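Long-range contacts in carboxynorspermidine decarboxylase (Campylobacter jejuni subsp. jejuni 81116, PDB 3N29), which probably catalyses the pyridoxal-phosphate-dependent decarboxylation of carboxynorspermidine to the polyamine norspermidine: residues L74-F79 with C95-L100; G78-G83 with T379-T384; K86-Y91 with E108-E113; H202-E207 with G237-T242. One frame throughout, in Å; residues are numbered along the deposited sequence.

Contact 1: L74-F79 with C95-L100. With PLP (pyridoxal-5'-phosphate), chain C.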
loop_
_atom_site.group_PDB
_atom_site.type_symbol
_atom_site.label_atom_id
_atom_site.label_comp_id
_atom_site.label_asym_id
_atom_site.label_seq_id
_atom_site.Cartn_x
_atom_site.Cartn_y
_atom_site.Cartn_z
ATOM N N LEU A 74 3.110 21.790 -8.513
ATOM C CA LEU A 74 3.021 20.752 -7.466
ATOM C C LEU A 74 2.892 19.424 -8.226
ATOM O O LEU A 74 1.915 19.210 -8.940
ATOM C CB LEU A 74 1.779 20.946 -6.606
ATOM C CG LEU A 74 1.274 19.737 -5.727
ATOM C CD1 LEU A 74 2.400 19.373 -4.803
ATOM C CD2 LEU A 74 -0.104 20.123 -5.021
ATOM N N ALA A 75 3.821 18.502 -7.989
ATOM C CA ALA A 75 3.652 17.101 -8.473
ATOM C C ALA A 75 2.725 16.312 -7.499
ATOM O O ALA A 75 3.111 16.025 -6.395
ATOM C CB ALA A 75 5.055 16.385 -8.540
ATOM N N LEU A 76 1.493 16.052 -7.919
ATOM C CA LEU A 76 0.443 15.429 -7.065
ATOM C C LEU A 76 0.782 13.982 -6.567
ATOM O O LEU A 76 0.208 13.572 -5.539
ATOM C CB LEU A 76 -0.890 15.373 -7.799
ATOM C CG LEU A 76 -1.604 16.785 -7.864
ATOM C CD1 LEU A 76 -2.763 16.690 -8.875
ATOM C CD2 LEU A 76 -2.152 17.257 -6.513
ATOM N N LYS A 77 1.695 13.307 -7.252
ATOM C CA LYS A 77 2.159 11.979 -6.857
ATOM C C LYS A 77 2.458 11.900 -5.381
ATOM O O LYS A 77 2.052 11.032 -4.712
ATOM C CB LYS A 77 3.440 11.557 -7.629
ATOM C CG LYS A 77 3.695 9.966 -7.410
ATOM C CD LYS A 77 4.926 9.412 -8.158
ATOM C CE LYS A 77 5.720 10.629 -8.510
ATOM N NZ LYS A 77 7.160 10.367 -9.201
ATOM N N GLY A 78 3.212 12.842 -4.871
ATOM C CA GLY A 78 3.622 12.764 -3.480
ATOM C C GLY A 78 2.761 13.554 -2.485
ATOM O O GLY A 78 2.748 13.236 -1.296
ATOM N N PHE A 79 2.113 14.601 -2.939
ATOM C CA PHE A 79 1.402 15.497 -2.043
ATOM C C PHE A 79 0.147 15.979 -2.745
ATOM O O PHE A 79 0.258 16.644 -3.772
ATOM C CB PHE A 79 2.282 16.692 -1.664
ATOM C CG PHE A 79 1.662 17.667 -0.718
ATOM C CD1 PHE A 79 1.733 17.480 0.643
ATOM C CD2 PHE A 79 0.985 18.792 -1.180
ATOM C CE1 PHE A 79 1.189 18.422 1.516
ATOM C CE2 PHE A 79 0.388 19.718 -0.283
ATOM C CZ PHE A 79 0.507 19.520 1.056
ATOM N N CYS A 95 -0.412 22.148 -11.317
ATOM C CA CYS A 95 -0.088 20.764 -10.892
ATOM C C CYS A 95 0.452 19.928 -12.048
ATOM O O CYS A 95 0.044 20.085 -13.231
ATOM C CB CYS A 95 -1.345 20.068 -10.470
ATOM S SG CYS A 95 -2.033 20.736 -8.979
ATOM N N THR A 96 1.370 19.045 -11.705
ATOM C CA THR A 96 1.772 17.991 -12.595
ATOM C C THR A 96 1.063 16.705 -12.194
ATOM O O THR A 96 1.007 16.317 -10.998
ATOM C CB THR A 96 3.272 17.750 -12.537
ATOM O OG1 THR A 96 3.885 18.839 -13.188
ATOM C CG2 THR A 96 3.626 16.475 -13.360
ATOM N N CYS A 97 0.541 16.046 -13.214
ATOM C CA CYS A 97 -0.401 14.950 -13.094
ATOM C C CYS A 97 0.022 13.767 -13.926
ATOM O O CYS A 97 0.552 13.898 -15.027
ATOM C CB CYS A 97 -1.769 15.426 -13.598
ATOM S SG CYS A 97 -2.276 16.952 -12.800
ATOM N N SER A 98 -0.262 12.575 -13.431
ATOM C CA SER A 98 0.170 11.391 -14.109
ATOM C C SER A 98 -0.875 10.787 -15.084
ATOM O O SER A 98 -0.685 9.699 -15.686
ATOM C CB SER A 98 0.429 10.344 -13.027
ATOM O OG SER A 98 -0.829 9.992 -12.436
ATOM N N GLY A 99 -2.040 11.390 -15.165
ATOM C CA GLY A 99 -3.155 10.706 -15.803
ATOM C C GLY A 99 -4.433 11.400 -15.501
ATOM O O GLY A 99 -4.390 12.543 -14.978
ATOM N N LEU A 100 -5.539 10.695 -15.771
ATOM C CA LEU A 100 -6.897 11.273 -15.750
ATOM C C LEU A 100 -7.289 11.676 -14.344
ATOM O O LEU A 100 -7.745 12.792 -14.125
ATOM C CB LEU A 100 -7.912 10.264 -16.274
ATOM C CG LEU A 100 -9.399 10.644 -16.314
ATOM C CD1 LEU A 100 -9.687 11.937 -17.125
ATOM C CD2 LEU A 100 -10.249 9.418 -16.849
HETATM N N1 PLP C . 7.640 14.704 -11.955
HETATM C C2 PLP C . 7.586 13.382 -12.296
HETATM C C2A PLP C . 7.463 12.983 -13.745
HETATM C C3 PLP C . 7.599 12.412 -11.247
HETATM O O3 PLP C . 7.528 11.055 -11.566
HETATM C C4 PLP C . 7.681 12.811 -9.899
HETATM C C4A PLP C . 7.649 11.760 -8.797
HETATM C C5 PLP C . 7.791 14.175 -9.586
HETATM C C6 PLP C . 7.765 15.098 -10.652
HETATM C C5A PLP C . 7.895 14.662 -8.159
HETATM O O4P PLP C . 8.959 14.049 -7.476
HETATM P P PLP C . 9.349 14.446 -6.001
HETATM O O1P PLP C . 8.089 14.300 -5.168
HETATM O O2P PLP C . 9.805 15.926 -6.018
HETATM O O3P PLP C . 10.482 13.621 -5.589
HETATM O O HOH W 1 1.951 13.726 -10.128
#

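Contact 2: G78-G83 with T379-T384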
loop_
_atom_site.group_PDB
_atom_site.type_symbol
_atom_site.label_atom_id
_atom_site.label_comp_id
_atom_site.label_asym_id
_atom_site.label_seq_id
_atom_site.Cartn_x
_atom_site.Cartn_y
_atom_site.Cartn_z
ATOM N N GLY A 78 3.212 12.842 -4.871
ATOM C CA GLY A 78 3.622 12.764 -3.480
ATOM C C GLY A 78 2.761 13.554 -2.485
ATOM O O GLY A 78 2.748 13.236 -1.296
ATOM N N PHE A 79 2.113 14.601 -2.939
ATOM C CA PHE A 79 1.402 15.497 -2.043
ATOM C C PHE A 79 0.147 15.979 -2.745
ATOM O O PHE A 79 0.258 16.644 -3.772
ATOM C CB PHE A 79 2.282 16.692 -1.664
ATOM C CG PHE A 79 1.662 17.667 -0.718
ATOM C CD1 PHE A 79 1.733 17.480 0.643
ATOM C CD2 PHE A 79 0.985 18.792 -1.180
ATOM C CE1 PHE A 79 1.189 18.422 1.516
ATOM C CE2 PHE A 79 0.388 19.718 -0.283
ATOM C CZ PHE A 79 0.507 19.520 1.056
ATOM N N ALA A 80 -1.021 15.577 -2.214
ATOM C CA ALA A 80 -2.267 15.911 -2.862
ATOM C C ALA A 80 -3.286 16.310 -1.814
ATOM O O ALA A 80 -4.458 15.979 -1.942
ATOM C CB ALA A 80 -2.740 14.715 -3.688
ATOM N N PHE A 81 -2.854 16.964 -0.741
ATOM C CA PHE A 81 -3.745 17.159 0.449
ATOM C C PHE A 81 -4.889 18.103 0.065
ATOM O O PHE A 81 -4.668 19.277 -0.149
ATOM C CB PHE A 81 -2.927 17.739 1.577
ATOM C CG PHE A 81 -3.558 17.622 2.946
ATOM C CD1 PHE A 81 -3.265 16.567 3.771
ATOM C CD2 PHE A 81 -4.414 18.606 3.418
ATOM C CE1 PHE A 81 -3.832 16.483 5.059
ATOM C CE2 PHE A 81 -4.954 18.519 4.668
ATOM C CZ PHE A 81 -4.656 17.435 5.480
ATOM N N SER A 82 -6.112 17.574 -0.014
ATOM C CA SER A 82 -7.190 18.269 -0.709
ATOM C C SER A 82 -7.436 19.601 -0.001
ATOM O O SER A 82 -7.607 20.647 -0.640
ATOM C CB SER A 82 -8.424 17.378 -0.704
ATOM O OG SER A 82 -8.821 17.155 0.625
ATOM N N GLY A 83 -7.349 19.580 1.326
ATOM C CA GLY A 83 -7.552 20.773 2.126
ATOM C C GLY A 83 -6.545 21.866 1.987
ATOM O O GLY A 83 -6.728 22.955 2.532
ATOM N N THR A 379 2.522 9.431 1.866
ATOM C CA THR A 379 1.880 8.661 2.915
ATOM C C THR A 379 0.407 8.465 2.554
ATOM O O THR A 379 -0.033 7.411 2.076
ATOM C CB THR A 379 1.949 9.375 4.308
ATOM O OG1 THR A 379 1.635 10.803 4.146
ATOM C CG2 THR A 379 3.352 9.169 4.919
ATOM N N ILE A 380 -0.352 9.517 2.806
ATOM C CA ILE A 380 -1.796 9.561 2.521
ATOM C C ILE A 380 -2.104 9.052 1.121
ATOM O O ILE A 380 -2.994 8.201 0.936
ATOM C CB ILE A 380 -2.350 10.983 2.704
ATOM C CG1 ILE A 380 -2.102 11.470 4.146
ATOM C CG2 ILE A 380 -3.849 11.036 2.387
ATOM C CD1 ILE A 380 -2.127 13.006 4.265
ATOM N N VAL A 381 -1.348 9.553 0.144
ATOM C CA VAL A 381 -1.550 9.200 -1.270
ATOM C C VAL A 381 -1.390 7.717 -1.555
ATOM O O VAL A 381 -1.786 7.281 -2.648
ATOM C CB VAL A 381 -0.558 9.984 -2.190
ATOM C CG1 VAL A 381 -0.880 11.538 -2.115
ATOM C CG2 VAL A 381 0.935 9.709 -1.822
ATOM N N LYS A 382 -0.823 6.957 -0.638
ATOM C CA LYS A 382 -0.589 5.569 -0.915
ATOM C C LYS A 382 -0.948 4.681 0.244
ATOM O O LYS A 382 -0.419 3.546 0.378
ATOM C CB LYS A 382 0.842 5.319 -1.373
ATOM C CG LYS A 382 1.909 5.596 -0.348
ATOM C CD LYS A 382 3.288 5.825 -1.137
ATOM C CE LYS A 382 3.721 4.780 -2.192
ATOM N NZ LYS A 382 4.276 3.496 -1.635
ATOM N N ASN A 383 -1.832 5.166 1.099
ATOM C CA ASN A 383 -2.268 4.378 2.237
ATOM C C ASN A 383 -3.420 3.424 1.926
ATOM O O ASN A 383 -3.991 3.418 0.803
ATOM C CB ASN A 383 -2.457 5.194 3.491
ATOM C CG ASN A 383 -3.719 6.088 3.493
ATOM O OD1 ASN A 383 -4.567 5.981 2.626
ATOM N ND2 ASN A 383 -3.806 6.991 4.515
ATOM N N THR A 384 -3.729 2.574 2.896
ATOM C CA THR A 384 -4.653 1.479 2.631
ATOM C C THR A 384 -5.569 1.213 3.821
ATOM O O THR A 384 -5.292 1.690 4.900
ATOM C CB THR A 384 -3.849 0.121 2.290
ATOM O OG1 THR A 384 -3.383 -0.511 3.478
ATOM C CG2 THR A 384 -2.511 0.436 1.365
HETATM O O HOH W 2 0.841 11.889 0.894
#

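Contact 3: K86-Y91 with E108-E113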
loop_
_atom_site.group_PDB
_atom_site.type_symbol
_atom_site.label_atom_id
_atom_site.label_comp_id
_atom_site.label_asym_id
_atom_site.label_seq_id
_atom_site.Cartn_x
_atom_site.Cartn_y
_atom_site.Cartn_z
ATOM N N LYS A 86 -5.919 24.910 -2.299
ATOM C CA LYS A 86 -6.117 26.318 -2.599
ATOM C C LYS A 86 -4.952 27.159 -2.041
ATOM O O LYS A 86 -4.486 28.146 -2.702
ATOM C CB LYS A 86 -7.463 26.799 -2.083
ATOM C CG LYS A 86 -7.700 28.252 -2.448
ATOM C CD LYS A 86 -9.039 28.791 -2.023
ATOM C CE LYS A 86 -9.136 30.244 -2.576
ATOM N NZ LYS A 86 -10.531 30.674 -2.670
ATOM N N ILE A 87 -4.448 26.755 -0.865
ATOM C CA ILE A 87 -3.296 27.418 -0.272
ATOM C C ILE A 87 -2.087 27.280 -1.188
ATOM O O ILE A 87 -1.412 28.255 -1.550
ATOM C CB ILE A 87 -2.955 26.848 1.101
ATOM C CG1 ILE A 87 -4.004 27.267 2.119
ATOM C CG2 ILE A 87 -1.579 27.331 1.581
ATOM C CD1 ILE A 87 -3.975 26.379 3.341
ATOM N N VAL A 88 -1.825 26.059 -1.606
ATOM C CA VAL A 88 -0.686 25.861 -2.524
ATOM C C VAL A 88 -0.861 26.728 -3.813
ATOM O O VAL A 88 0.085 27.330 -4.365
ATOM C CB VAL A 88 -0.491 24.407 -2.842
ATOM C CG1 VAL A 88 0.578 24.285 -3.969
ATOM C CG2 VAL A 88 -0.040 23.603 -1.563
ATOM N N GLY A 89 -2.077 26.799 -4.322
ATOM C CA GLY A 89 -2.300 27.649 -5.538
ATOM C C GLY A 89 -2.061 29.154 -5.431
ATOM O O GLY A 89 -2.042 29.876 -6.436
ATOM N N GLU A 90 -1.904 29.629 -4.219
ATOM C CA GLU A 90 -1.582 31.035 -3.969
ATOM C C GLU A 90 -0.173 31.267 -4.380
ATOM O O GLU A 90 0.231 32.401 -4.717
ATOM C CB GLU A 90 -1.694 31.346 -2.469
ATOM C CG GLU A 90 -3.091 31.368 -1.961
ATOM C CD GLU A 90 -3.158 31.804 -0.525
ATOM O OE1 GLU A 90 -2.298 32.637 -0.085
ATOM O OE2 GLU A 90 -4.045 31.321 0.183
ATOM N N TYR A 91 0.596 30.191 -4.347
ATOM C CA TYR A 91 1.997 30.293 -4.588
ATOM C C TYR A 91 2.510 29.671 -5.876
ATOM O O TYR A 91 3.361 30.237 -6.481
ATOM C CB TYR A 91 2.743 29.686 -3.421
ATOM C CG TYR A 91 2.456 30.212 -2.066
ATOM C CD1 TYR A 91 3.237 31.219 -1.502
ATOM C CD2 TYR A 91 1.455 29.654 -1.277
ATOM C CE1 TYR A 91 2.977 31.698 -0.236
ATOM C CE2 TYR A 91 1.185 30.130 -0.029
ATOM C CZ TYR A 91 1.943 31.126 0.502
ATOM O OH TYR A 91 1.696 31.599 1.753
ATOM N N GLU A 108 -10.363 20.118 -10.120
ATOM C CA GLU A 108 -11.323 20.386 -9.096
ATOM C C GLU A 108 -10.833 21.213 -7.932
ATOM O O GLU A 108 -11.463 22.155 -7.567
ATOM C CB GLU A 108 -11.901 19.074 -8.570
ATOM C CG GLU A 108 -12.600 19.193 -7.278
ATOM C CD GLU A 108 -13.469 18.012 -6.927
ATOM O OE1 GLU A 108 -13.260 16.942 -7.439
ATOM O OE2 GLU A 108 -14.371 18.165 -6.116
ATOM N N TYR A 109 -9.792 20.767 -7.274
ATOM C CA TYR A 109 -9.108 21.464 -6.228
ATOM C C TYR A 109 -8.292 22.731 -6.339
ATOM O O TYR A 109 -8.261 23.480 -5.445
ATOM C CB TYR A 109 -8.568 20.479 -5.178
ATOM C CG TYR A 109 -9.603 19.482 -4.715
ATOM C CD1 TYR A 109 -10.399 19.733 -3.648
ATOM C CD2 TYR A 109 -9.779 18.310 -5.366
ATOM C CE1 TYR A 109 -11.307 18.847 -3.249
ATOM C CE2 TYR A 109 -10.685 17.404 -4.967
ATOM C CZ TYR A 109 -11.455 17.669 -3.903
ATOM O OH TYR A 109 -12.358 16.766 -3.513
ATOM N N MET A 110 -7.489 22.822 -7.388
ATOM C CA MET A 110 -6.674 23.985 -7.695
ATOM C C MET A 110 -7.136 24.916 -8.823
ATOM O O MET A 110 -7.051 26.100 -8.718
ATOM C CB MET A 110 -5.192 23.594 -7.846
ATOM C CG MET A 110 -4.150 24.748 -7.934
ATOM S SD MET A 110 -2.415 24.430 -8.113
ATOM C CE MET A 110 -2.121 23.801 -6.555
ATOM N N ASP A 111 -7.575 24.319 -9.908
ATOM C CA ASP A 111 -8.030 25.028 -11.100
ATOM C C ASP A 111 -7.018 26.009 -11.722
ATOM O O ASP A 111 -7.366 27.067 -12.179
ATOM C CB ASP A 111 -9.409 25.654 -10.933
ATOM C CG ASP A 111 -10.121 25.866 -12.264
ATOM O OD1 ASP A 111 -9.617 25.470 -13.308
ATOM O OD2 ASP A 111 -11.202 26.427 -12.252
ATOM N N LYS A 112 -5.773 25.623 -11.731
ATOM C CA LYS A 112 -4.691 26.367 -12.318
ATOM C C LYS A 112 -4.095 25.540 -13.463
ATOM O O LYS A 112 -4.800 24.805 -14.050
ATOM C CB LYS A 112 -3.738 26.952 -11.312
ATOM C CG LYS A 112 -4.419 27.923 -10.349
ATOM C CD LYS A 112 -3.507 28.592 -9.399
ATOM C CE LYS A 112 -2.407 29.286 -10.055
ATOM N NZ LYS A 112 -1.787 30.296 -9.210
ATOM N N GLU A 113 -2.861 25.762 -13.851
ATOM C CA GLU A 113 -2.286 25.007 -14.961
ATOM C C GLU A 113 -2.218 23.500 -14.650
ATOM O O GLU A 113 -2.052 23.106 -13.549
ATOM C CB GLU A 113 -0.879 25.457 -15.251
ATOM C CG GLU A 113 -0.748 26.865 -15.683
ATOM C CD GLU A 113 0.558 27.179 -16.383
ATOM O OE1 GLU A 113 0.702 28.287 -16.848
ATOM O OE2 GLU A 113 1.458 26.360 -16.439
#

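Contact 4: H202-E207 with G237-T242. With PLP (pyridoxal-5'-phosphate), chain C; NSD (N-(3-aminopropyl)propane-1,3-diamine), chain D.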
loop_
_atom_site.group_PDB
_atom_site.type_symbol
_atom_site.label_atom_id
_atom_site.label_comp_id
_atom_site.label_asym_id
_atom_site.label_seq_id
_atom_site.Cartn_x
_atom_site.Cartn_y
_atom_site.Cartn_z
ATOM N N HIS A 202 12.817 13.784 -15.709
ATOM C CA HIS A 202 12.741 13.593 -14.278
ATOM C C HIS A 202 13.735 12.527 -13.891
ATOM O O HIS A 202 13.615 11.352 -14.263
ATOM C CB HIS A 202 11.287 13.329 -13.785
ATOM C CG HIS A 202 11.192 12.947 -12.339
ATOM N ND1 HIS A 202 11.186 13.869 -11.317
ATOM C CD2 HIS A 202 11.092 11.723 -11.743
ATOM C CE1 HIS A 202 11.102 13.238 -10.157
ATOM N NE2 HIS A 202 11.039 11.929 -10.387
ATOM N N ALA A 203 14.745 12.957 -13.161
ATOM C CA ALA A 203 15.958 12.207 -12.982
ATOM C C ALA A 203 16.484 12.234 -11.547
ATOM O O ALA A 203 17.584 11.749 -11.302
ATOM C CB ALA A 203 17.031 12.759 -13.956
ATOM N N LEU A 204 15.724 12.789 -10.596
ATOM C CA LEU A 204 16.212 12.979 -9.240
ATOM C C LEU A 204 15.226 12.509 -8.171
ATOM O O LEU A 204 13.989 12.571 -8.368
ATOM C CB LEU A 204 16.543 14.466 -8.969
ATOM C CG LEU A 204 17.615 15.109 -9.881
ATOM C CD1 LEU A 204 17.722 16.601 -9.599
ATOM C CD2 LEU A 204 18.969 14.423 -9.699
ATOM N N CYS A 205 15.797 12.212 -7.006
ATOM C CA CYS A 205 15.013 11.887 -5.843
ATOM C C CYS A 205 15.696 12.382 -4.563
ATOM O O CYS A 205 16.822 11.971 -4.232
ATOM C CB CYS A 205 14.674 10.386 -5.819
ATOM S SG CYS A 205 13.633 10.130 -4.315
ATOM N N GLU A 206 15.051 13.333 -3.877
ATOM C CA GLU A 206 15.572 13.966 -2.638
ATOM C C GLU A 206 16.994 14.483 -2.839
ATOM O O GLU A 206 17.874 14.248 -2.017
ATOM C CB GLU A 206 15.522 13.031 -1.415
ATOM C CG GLU A 206 14.090 12.549 -1.086
ATOM C CD GLU A 206 14.042 11.765 0.181
ATOM O OE1 GLU A 206 13.266 12.160 1.078
ATOM O OE2 GLU A 206 14.846 10.790 0.307
ATOM N N GLU A 207 17.204 15.197 -3.946
ATOM C CA GLU A 207 18.540 15.594 -4.306
ATOM C C GLU A 207 18.762 17.115 -4.282
ATOM O O GLU A 207 17.812 17.917 -4.178
ATOM C CB GLU A 207 18.902 14.981 -5.684
ATOM C CG GLU A 207 19.682 13.601 -5.582
ATOM C CD GLU A 207 21.069 13.709 -4.806
ATOM O OE1 GLU A 207 21.554 14.850 -4.456
ATOM O OE2 GLU A 207 21.684 12.628 -4.509
ATOM N N GLY A 237 10.966 16.655 -10.982
ATOM C CA GLY A 237 10.939 16.844 -9.561
ATOM C C GLY A 237 12.189 16.276 -8.941
ATOM O O GLY A 237 13.197 16.077 -9.618
ATOM N N GLY A 238 12.107 15.953 -7.648
ATOM C CA GLY A 238 13.242 15.459 -6.916
ATOM C C GLY A 238 14.202 16.455 -6.320
ATOM O O GLY A 238 15.221 16.063 -5.774
ATOM N N HIS A 239 13.884 17.734 -6.466
ATOM C CA HIS A 239 14.709 18.859 -5.982
ATOM C C HIS A 239 14.233 19.076 -4.549
ATOM O O HIS A 239 13.081 19.437 -4.320
ATOM C CB HIS A 239 14.450 20.110 -6.834
ATOM C CG HIS A 239 14.387 19.808 -8.307
ATOM N ND1 HIS A 239 15.460 19.316 -8.989
ATOM C CD2 HIS A 239 13.346 19.771 -9.178
ATOM C CE1 HIS A 239 15.115 19.032 -10.238
ATOM N NE2 HIS A 239 13.834 19.314 -10.383
ATOM N N HIS A 240 15.122 18.875 -3.598
ATOM C CA HIS A 240 14.760 18.884 -2.176
ATOM C C HIS A 240 14.918 20.336 -1.719
ATOM O O HIS A 240 15.662 20.636 -0.775
ATOM C CB HIS A 240 15.797 18.003 -1.441
ATOM C CG HIS A 240 15.251 17.210 -0.303
ATOM N ND1 HIS A 240 13.945 17.288 0.112
ATOM C CD2 HIS A 240 15.828 16.245 0.463
ATOM C CE1 HIS A 240 13.744 16.447 1.107
ATOM N NE2 HIS A 240 14.864 15.793 1.339
ATOM N N ILE A 241 14.203 21.212 -2.383
ATOM C CA ILE A 241 14.373 22.651 -2.269
ATOM C C ILE A 241 14.125 23.183 -0.872
ATOM O O ILE A 241 14.745 24.188 -0.437
ATOM C CB ILE A 241 13.439 23.358 -3.285
ATOM C CG1 ILE A 241 13.884 23.040 -4.716
ATOM C CG2 ILE A 241 13.481 24.932 -3.098
ATOM C CD1 ILE A 241 12.883 23.409 -5.797
ATOM N N THR A 242 13.215 22.545 -0.160
ATOM C CA THR A 242 12.799 23.049 1.125
ATOM C C THR A 242 13.501 22.325 2.299
ATOM O O THR A 242 13.252 22.636 3.455
ATOM C CB THR A 242 11.287 22.912 1.306
ATOM O OG1 THR A 242 10.913 21.533 1.140
ATOM C CG2 THR A 242 10.569 23.780 0.306
HETATM N N1 PLP C . 7.640 14.704 -11.955
HETATM C C2 PLP C . 7.586 13.382 -12.296
HETATM C C2A PLP C . 7.463 12.983 -13.745
HETATM C C3 PLP C . 7.599 12.412 -11.247
HETATM O O3 PLP C . 7.528 11.055 -11.566
HETATM C C4 PLP C . 7.681 12.811 -9.899
HETATM C C4A PLP C . 7.649 11.760 -8.797
HETATM C C5 PLP C . 7.791 14.175 -9.586
HETATM C C6 PLP C . 7.765 15.098 -10.652
HETATM C C5A PLP C . 7.895 14.662 -8.159
HETATM O O4P PLP C . 8.959 14.049 -7.476
HETATM P P PLP C . 9.349 14.446 -6.001
HETATM O O1P PLP C . 8.089 14.300 -5.168
HETATM O O2P PLP C . 9.805 15.926 -6.018
HETATM O O3P PLP C . 10.482 13.621 -5.589
HETATM C C1 NSD D . 9.902 10.922 -4.079
HETATM N N1 NSD D . 10.791 11.851 -3.444
HETATM C C2 NSD D . 10.615 9.851 -4.832
HETATM N N2 NSD D . 8.940 8.317 -5.576
HETATM C C3 NSD D . 9.779 9.217 -5.886
HETATM N N3 NSD D . 6.714 6.725 -2.153
HETATM C C4 NSD D . 8.725 7.853 -4.417
HETATM C C5 NSD D . 7.653 6.803 -4.332
HETATM C C6 NSD D . 7.673 6.095 -3.001
HETATM O O HOH W 3 14.406 15.838 -12.074
#

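Contact 1: L74-F79 with C95-L100
The apolar centre is L76, whose CD1 rests between two sulfur-bearing side chains, 4.0 Å from C95 CB and equally far from C97 SG. With CG beside its own backbone N (chi1 -76°), L76 leans back over the neighbouring strand, and M85 and E102 of the flanking helices close in on it. L74 adds a looser touch, its CD2 lying 4.4 Å from C95 SG.

Moving outward, the two strands are joined as parallel neighbours. T96 N donates to L74 O at 2.8 Å, reaching it from above the carbonyl plane, and T96 O receives L76 N at 3.1 Å. Water 1 extends this pairing past the strand, giving a hydrogen to T96 O and accepting one from K77 N.

At the polar edge the cofactor takes over. K77 NZ is covalently bound to C4A of pyridoxal phosphate, consistent with an internal aldimine, and A75 CB sits 3.3 Å from the cofactor's C5A. T96 OG1 bonds to E269, itself part of the cofactor pocket.

This is the first beta-alpha-beta unit of the eight-stranded beta/alpha barrel, with the cofactor lysine just beyond its first strand, as in the fold-type III decarboxylases.

Contact 2: G78-G83 with T379-T384
Two apolar pairs carry this contact. V381 CG1 meets A80 CB at 4.0 Å, and I380 sends CD1 to the edge of the F81 ring, near the ring plane, 3.8 Å from F81 CD1. The ring gets there because F81 CG is anti to its backbone N (chi1 -163°). The other branch of V381, CG2, packs against a carbonyl oxygen, 4.0 Å from G78 O.

The polar link is made by a single bridging water. Water 2 gives a hydrogen to G78 O and accepts from T379 N and, at 3.3 Å, from V381 N, tying three backbone groups together in a buried place. Within 379-384 a short 3-10 turn is closed by K382 N on T379 O at 2.9 Å.

K382, of the norspermidine pocket, takes no part across the contact; its NZ forms salt bridges with D308 and with E303 of the second subunit.

The contact joins the loop after barrel strand 71-75 to the loop between strands 369-372 and 393-397 of the mixed sheet. Strand 46-50 packs on it through L49 and Y47, helix 100-109 through F105, and the second subunit through Y414.

Contact 3: K86-Y91 with E108-E113
The backbones come nearest where K86 N passes 4.2 Å from Y109 O, with the CA atoms of K86 and M110 5.6 Å apart. The two segments belong to helices 85-91 and 100-109, successive outer helices of the beta/alpha barrel, and the second one breaks here: D111 takes a positive phi of 56°, turning the chain toward strand 113-118.

M110 is the main apolar reach. Its chain runs out straight and then bends at the sulfur (chi3 -70°), which carries CE over the helix surface to 3.7 Å from G89 N and 3.8 Å from V88 CG1. Because G89 has no side chain, the thioether lies directly along the helix backbone, its SD 4.1 Å from G89 CA. V88 and M110 also face inward: F79 packs on the first, and C95 of the barrel strand on the second. Y109 turns off to another partner, its hydroxyl bonding to R407 while its side chain packs on Y411 of the second subunit.

K112 reaches the same glycine at its carbonyl end. Its CD brushes G89 O at 3.5 Å, and a kink at chi3 brings the ammonium group back to the helix. L92 O is a second acceptor for that group, so one lysine grips two backbone carbonyls. K112 NZ gives its bond to G89 O at 2.8 Å, in the carbonyl plane and with a C=O...N angle of 153°.

Contact 4: H202-E207 with G237-T242
H202 and G237 meet in the plane of the imidazole: G237 N donates to H202 ND1 at 2.8 Å, fixing the ring's rotation. That ring lies flat over pyridoxal phosphate, with cofactor atom C3 about 3.5 Å above its centre. G238 N gives a straight bond (165°) to phosphate oxygen O2P at 2.8 Å, and C205 SG lies 3.1 Å from norspermidine C2.

Behind this first shell the two loops are stitched together. G238 O accepts E207 N at 2.8 Å, E207 O accepts H240 N at 2.9 Å, and L204 O takes a CA-H contact from G238. Water 3 joins A203 N to G237 O.

Farther out, the backbone CA of E206 lies over the face of the H240 ring in a CH-pi contact, W276 meets that ring edge-to-face, and L204 CD1 lies 3.6 Å from H239 ND1.

A histidine on the cofactor face and a glycine-rich loop at its phosphate are the hallmarks of the pyridoxal phosphate site in the fold-type III decarboxylases.

How the contacts relate
Contacts 1 and 4 lie on opposite sides of the pyridoxal phosphate ring plane, with H202 over a face and A75 beside C5A; their centres are about 15 Å apart, and their nearest atoms about 4 Å. Contact 2 continues from contact 1 through the shared G78 and F79, with V381 CG2 reaching K77 O at 3.4 Å, and its K382 helps line the norspermidine pocket that C205 of contact 4 also borders. Contact 3 stands outside the barrel, about 12 Å from contact 1 between centres, and meets it where M110 SD lies 3.8 Å from C95 SG. F79 also touches V88, so helix 85-91 packs on the loop that follows the cofactor lysine.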